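Local atomic coordinates of glycerol uptake operon antiterminator regulatory protein (Listeria monocytogenes str. 4b, PDB entry 3KTS), a protein that probably regulates glycerol uptake genes by transcription antitermination in response to glycerol-3-phosphate, using a TIM-barrel-like fold. Residues N65-D70 with D75-E80; N166-I169 with A175-T178. All coordinates share one frame; numbering follows the deposited sequence.

Contact 1 (N65-D70 with D75-E80); sequences NGLKND and DFLCTE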
loop_
_atom_site.group_PDB
_atom_site.type_symbol
_atom_site.label_atom_id
_atom_site.label_comp_id
_atom_site.label_asym_id
_atom_site.label_seq_id
_atom_site.Cartn_x
_atom_site.Cartn_y
_atom_site.Cartn_z
ATOM N N ASN A 65 -15.603 3.691 0.509
ATOM C CA ASN A 65 -16.859 4.440 0.448
ATOM C C ASN A 65 -17.927 3.974 1.444
ATOM O O ASN A 65 -18.255 2.782 1.529
ATOM C CB ASN A 65 -17.404 4.439 -0.978
ATOM C CG ASN A 65 -16.568 5.282 -1.914
ATOM O OD1 ASN A 65 -16.473 6.506 -1.755
ATOM N ND2 ASN A 65 -15.950 4.636 -2.898
ATOM N N GLY A 66 -18.436 4.933 2.211
ATOM C CA GLY A 66 -19.430 4.673 3.246
ATOM C C GLY A 66 -18.838 4.512 4.629
ATOM O O GLY A 66 -19.574 4.518 5.616
ATOM N N LEU A 67 -17.510 4.372 4.691
ATOM C CA LEU A 67 -16.778 4.143 5.945
ATOM C C LEU A 67 -15.732 5.230 6.184
ATOM O O LEU A 67 -14.937 5.549 5.289
ATOM C CB LEU A 67 -16.080 2.781 5.905
ATOM C CG LEU A 67 -15.546 2.165 7.203
ATOM C CD1 LEU A 67 -16.665 1.576 8.059
ATOM C CD2 LEU A 67 -14.527 1.082 6.888
ATOM N N LYS A 68 -15.719 5.775 7.399
ATOM C CA LYS A 68 -14.700 6.747 7.812
ATOM C C LYS A 68 -13.336 6.064 7.974
ATOM O O LYS A 68 -13.189 4.881 7.682
ATOM C CB LYS A 68 -15.087 7.443 9.131
ATOM C CG LYS A 68 -16.576 7.718 9.347
ATOM C CD LYS A 68 -16.789 9.049 10.028
ATOM C CE LYS A 68 -18.154 9.166 10.701
ATOM N NZ LYS A 68 -18.089 8.787 12.153
ATOM N N ASN A 69 -12.329 6.822 8.397
ATOM C CA ASN A 69 -11.056 6.228 8.813
ATOM C C ASN A 69 -10.790 6.440 10.311
ATOM O O ASN A 69 -9.641 6.479 10.756
ATOM C CB ASN A 69 -9.886 6.681 7.925
ATOM C CG ASN A 69 -9.829 8.192 7.720
ATOM O OD1 ASN A 69 -10.403 8.973 8.478
ATOM N ND2 ASN A 69 -9.116 8.604 6.686
ATOM N N ASP A 70 -11.893 6.578 11.057
ATOM C CA ASP A 70 -11.980 6.531 12.523
ATOM C C ASP A 70 -11.277 5.330 13.128
ATOM O O ASP A 70 -11.056 4.325 12.451
ATOM C CB ASP A 70 -13.454 6.366 12.927
ATOM C CG ASP A 70 -14.120 7.662 13.310
ATOM O OD1 ASP A 70 -15.309 7.602 13.687
ATOM O OD2 ASP A 70 -13.480 8.731 13.243
ATOM N N ASP A 75 -10.945 -0.551 13.625
ATOM C CA ASP A 75 -11.415 -1.700 14.411
ATOM C C ASP A 75 -12.223 -2.683 13.562
ATOM O O ASP A 75 -11.972 -3.882 13.603
ATOM C CB ASP A 75 -12.252 -1.227 15.607
ATOM C CG ASP A 75 -11.398 -0.709 16.750
ATOM O OD1 ASP A 75 -10.322 -1.298 16.985
ATOM O OD2 ASP A 75 -11.801 0.275 17.416
ATOM N N PHE A 76 -13.167 -2.148 12.786
ATOM C CA PHE A 76 -14.003 -2.907 11.849
ATOM C C PHE A 76 -13.188 -3.632 10.784
ATOM O O PHE A 76 -13.467 -4.788 10.463
ATOM C CB PHE A 76 -15.000 -1.951 11.195
ATOM C CG PHE A 76 -15.848 -2.565 10.111
ATOM C CD1 PHE A 76 -15.718 -2.136 8.791
ATOM C CD2 PHE A 76 -16.798 -3.534 10.408
ATOM C CE1 PHE A 76 -16.505 -2.675 7.786
ATOM C CE2 PHE A 76 -17.587 -4.085 9.408
ATOM C CZ PHE A 76 -17.450 -3.646 8.096
ATOM N N LEU A 77 -12.176 -2.952 10.254
ATOM C CA LEU A 77 -11.318 -3.527 9.225
ATOM C C LEU A 77 -10.474 -4.660 9.767
ATOM O O LEU A 77 -10.219 -5.629 9.060
ATOM C CB LEU A 77 -10.411 -2.462 8.610
ATOM C CG LEU A 77 -11.064 -1.313 7.844
ATOM C CD1 LEU A 77 -9.986 -0.449 7.232
ATOM C CD2 LEU A 77 -12.020 -1.821 6.775
ATOM N N CYS A 78 -10.061 -4.537 11.024
ATOM C CA CYS A 78 -9.159 -5.503 11.646
ATOM C C CYS A 78 -9.869 -6.707 12.250
ATOM O O CYS A 78 -9.348 -7.822 12.203
ATOM C CB CYS A 78 -8.324 -4.818 12.721
ATOM S SG CYS A 78 -7.206 -3.552 12.091
ATOM N N THR A 79 -11.049 -6.478 12.822
ATOM C CA THR A 79 -11.807 -7.538 13.487
ATOM C C THR A 79 -12.828 -8.220 12.575
ATOM O O THR A 79 -13.063 -9.419 12.712
ATOM C CB THR A 79 -12.524 -7.039 14.776
ATOM O OG1 THR A 79 -13.451 -5.995 14.447
ATOM C CG2 THR A 79 -11.518 -6.529 15.809
ATOM N N GLU A 80 -13.426 -7.475 11.647
ATOM C CA GLU A 80 -14.514 -8.028 10.827
ATOM C C GLU A 80 -14.280 -8.133 9.323
ATOM O O GLU A 80 -14.992 -8.876 8.650
ATOM C CB GLU A 80 -15.840 -7.310 11.110
ATOM C CG GLU A 80 -16.571 -7.845 12.339
ATOM C CD GLU A 80 -18.062 -8.073 12.100
ATOM O OE1 GLU A 80 -18.678 -8.829 12.886
ATOM O OE2 GLU A 80 -18.621 -7.510 11.130
#
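L67 is the residue of 65-70 that touches 75-80, and its two methyls carry the contact. Its side chain points at the helix with CG anti to the backbone N (chi1 -165°), which brings CD1 to F76 and CD2 to both F76 and L77. L67 CD1 lies 3.9 Å from F76 CD1, reaching the ring at an oblique angle. L67 CD2 touches that same ring carbon and comes to 3.8 Å from L77 CD2, the two leucines running past each other in opposite directions. No hydrogen bond crosses between the segments, so this small cluster is purely apolar. L77 is buried and also touches A61, while L67 meets A73 earlier on the same helix. The polar side is looser: K68 is exposed, and its NZ makes a weak salt bridge with OD1 of D70 at 3.4 Å. On the helix, T79 OG1 donates to D75 O at 2.7 Å from above the carbonyl plane, sharing that oxygen with T79 N. The loop follows the short strand 64-65, whose N65 hydrogen-bonds to T38 of strand 32-39, and leads straight into helix 71-81; that helix is tied onward through D75 OD1 to H100, just beyond helix 91-99.

Contact 2 (N166-I169 with A175-T178); sequences NQVI and AVTT
The last beta-alpha-beta unit of the barrel, strand 153-156, helix 162-169 and strand 173-178, is closed here by the end of its helix packing on the strand that follows. V176 is the centre of the contact. Its side chain faces the helix, and a single methyl, CG2, receives both helix residues. From one helix position CG1 of V168 comes to 3.8 Å of V176 CG2, the two valines meeting at a slant. From the next position CG1 of I169 reaches V176 CG2 at the same 3.8 Å, while CD1 of I169 stands 3.9 Å from V176 CG2; here the side chains cross at about a right angle. I169 starts off to one side of the strand, but its extended chain (chi2 -179°) carries CD1 back over it, to 4.4 Å from the CA of A175. V176 holds CG1 anti to its backbone N (chi1 172°), which leaves CG2 beside that N as the methyl offered to both V168 and I169. The interface is wholly apolar, with no hydrogen bond between the segments. A175 and T177 point their side chains to the other face of the strand, where both touch I13 and I154 of the flanking strands. T177 OG1 is hydrogen-bonded to E132 on that inner side. Backbone bonds to A155 and to I13 and A15 hold strand 173-178 between strands 153-156 and 12-16. Aliphatic helix residues laid over an outward-facing valine of a parallel strand are the usual helix-to-barrel layer of a TIM-barrel fold.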
loop_
_atom_site.group_PDB
_atom_site.type_symbol
_atom_site.label_atom_id
_atom_site.label_comp_id
_atom_site.label_asym_id
_atom_site.label_seq_id
_atom_site.Cartn_x
_atom_site.Cartn_y
_atom_site.Cartn_z
ATOM N N ASN A 166 12.566 -0.281 -12.100
ATOM C CA ASN A 166 13.956 -0.567 -11.783
ATOM C C ASN A 166 14.686 0.570 -11.089
ATOM O O ASN A 166 15.378 0.337 -10.105
ATOM C CB ASN A 166 14.696 -0.934 -13.055
ATOM C CG ASN A 166 14.319 -2.295 -13.569
ATOM O OD1 ASN A 166 13.769 -3.123 -12.833
ATOM N ND2 ASN A 166 14.628 -2.550 -14.835
ATOM N N GLN A 167 14.518 1.787 -11.612
ATOM C CA GLN A 167 15.150 3.000 -11.084
ATOM C C GLN A 167 14.765 3.277 -9.637
ATOM O O GLN A 167 15.617 3.626 -8.817
ATOM C CB GLN A 167 14.779 4.215 -11.940
ATOM C CG GLN A 167 15.607 4.388 -13.204
ATOM C CD GLN A 167 15.035 5.436 -14.146
ATOM O OE1 GLN A 167 15.778 6.119 -14.851
ATOM N NE2 GLN A 167 13.709 5.568 -14.165
ATOM N N VAL A 168 13.482 3.112 -9.330
ATOM C CA VAL A 168 12.980 3.414 -7.995
ATOM C C VAL A 168 13.310 2.304 -6.981
ATOM O O VAL A 168 13.564 2.587 -5.813
ATOM C CB VAL A 168 11.470 3.826 -8.015
ATOM C CG1 VAL A 168 10.530 2.622 -8.135
ATOM C CG2 VAL A 168 11.139 4.648 -6.801
ATOM N N ILE A 169 13.346 1.059 -7.453
ATOM C CA ILE A 169 13.696 -0.096 -6.620
ATOM C C ILE A 169 15.196 -0.076 -6.309
ATOM O O ILE A 169 15.612 -0.441 -5.206
ATOM C CB ILE A 169 13.212 -1.437 -7.271
ATOM C CG1 ILE A 169 11.702 -1.591 -7.069
ATOM C CG2 ILE A 169 13.929 -2.659 -6.700
ATOM C CD1 ILE A 169 11.111 -2.868 -7.640
ATOM N N ALA A 175 9.412 -2.482 -3.032
ATOM C CA ALA A 175 8.486 -2.906 -4.093
ATOM C C ALA A 175 7.778 -1.698 -4.706
ATOM O O ALA A 175 7.944 -0.566 -4.249
ATOM C CB ALA A 175 7.453 -3.913 -3.567
ATOM N N VAL A 176 6.989 -1.959 -5.743
ATOM C CA VAL A 176 6.250 -0.936 -6.462
ATOM C C VAL A 176 4.764 -1.282 -6.418
ATOM O O VAL A 176 4.402 -2.445 -6.557
ATOM C CB VAL A 176 6.738 -0.848 -7.929
ATOM C CG1 VAL A 176 5.858 0.067 -8.764
ATOM C CG2 VAL A 176 8.172 -0.367 -7.980
ATOM N N THR A 177 3.909 -0.287 -6.186
ATOM C CA THR A 177 2.474 -0.456 -6.420
ATOM C C THR A 177 2.073 0.309 -7.662
ATOM O O THR A 177 2.562 1.416 -7.902
ATOM C CB THR A 177 1.589 0.010 -5.244
ATOM O OG1 THR A 177 1.986 1.318 -4.828
ATOM C CG2 THR A 177 1.699 -0.942 -4.082
ATOM N N THR A 178 1.176 -0.285 -8.443
ATOM C CA THR A 178 0.772 0.279 -9.726
ATOM C C THR A 178 -0.516 -0.348 -10.266
ATOM O O THR A 178 -0.795 -1.529 -10.047
ATOM C CB THR A 178 1.907 0.145 -10.778
ATOM O OG1 THR A 178 1.454 0.633 -12.043
ATOM C CG2 THR A 178 2.362 -1.296 -10.911
#

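Overall arrangement
Contacts 1 and 2 lie on opposite sides of the chain's centre, their own centres 29 Å apart and their nearest atoms about 16 Å apart, so neither touches the other. They follow one another along the chain. Contact 2 is the more central, 12 Å from the middle of the chain against 16 Å for contact 1, and is buried, whereas contact 1 is only partly so. Both are apolar and without hydrogen bonds between their segments, but contact 1 joins a loop to the helix it enters, while contact 2 sets a helix against a barrel strand. That strand ends at T178, whose OG1 makes a weak hydrogen bond to an unidentified molecule, probably from the crystallisation liquor.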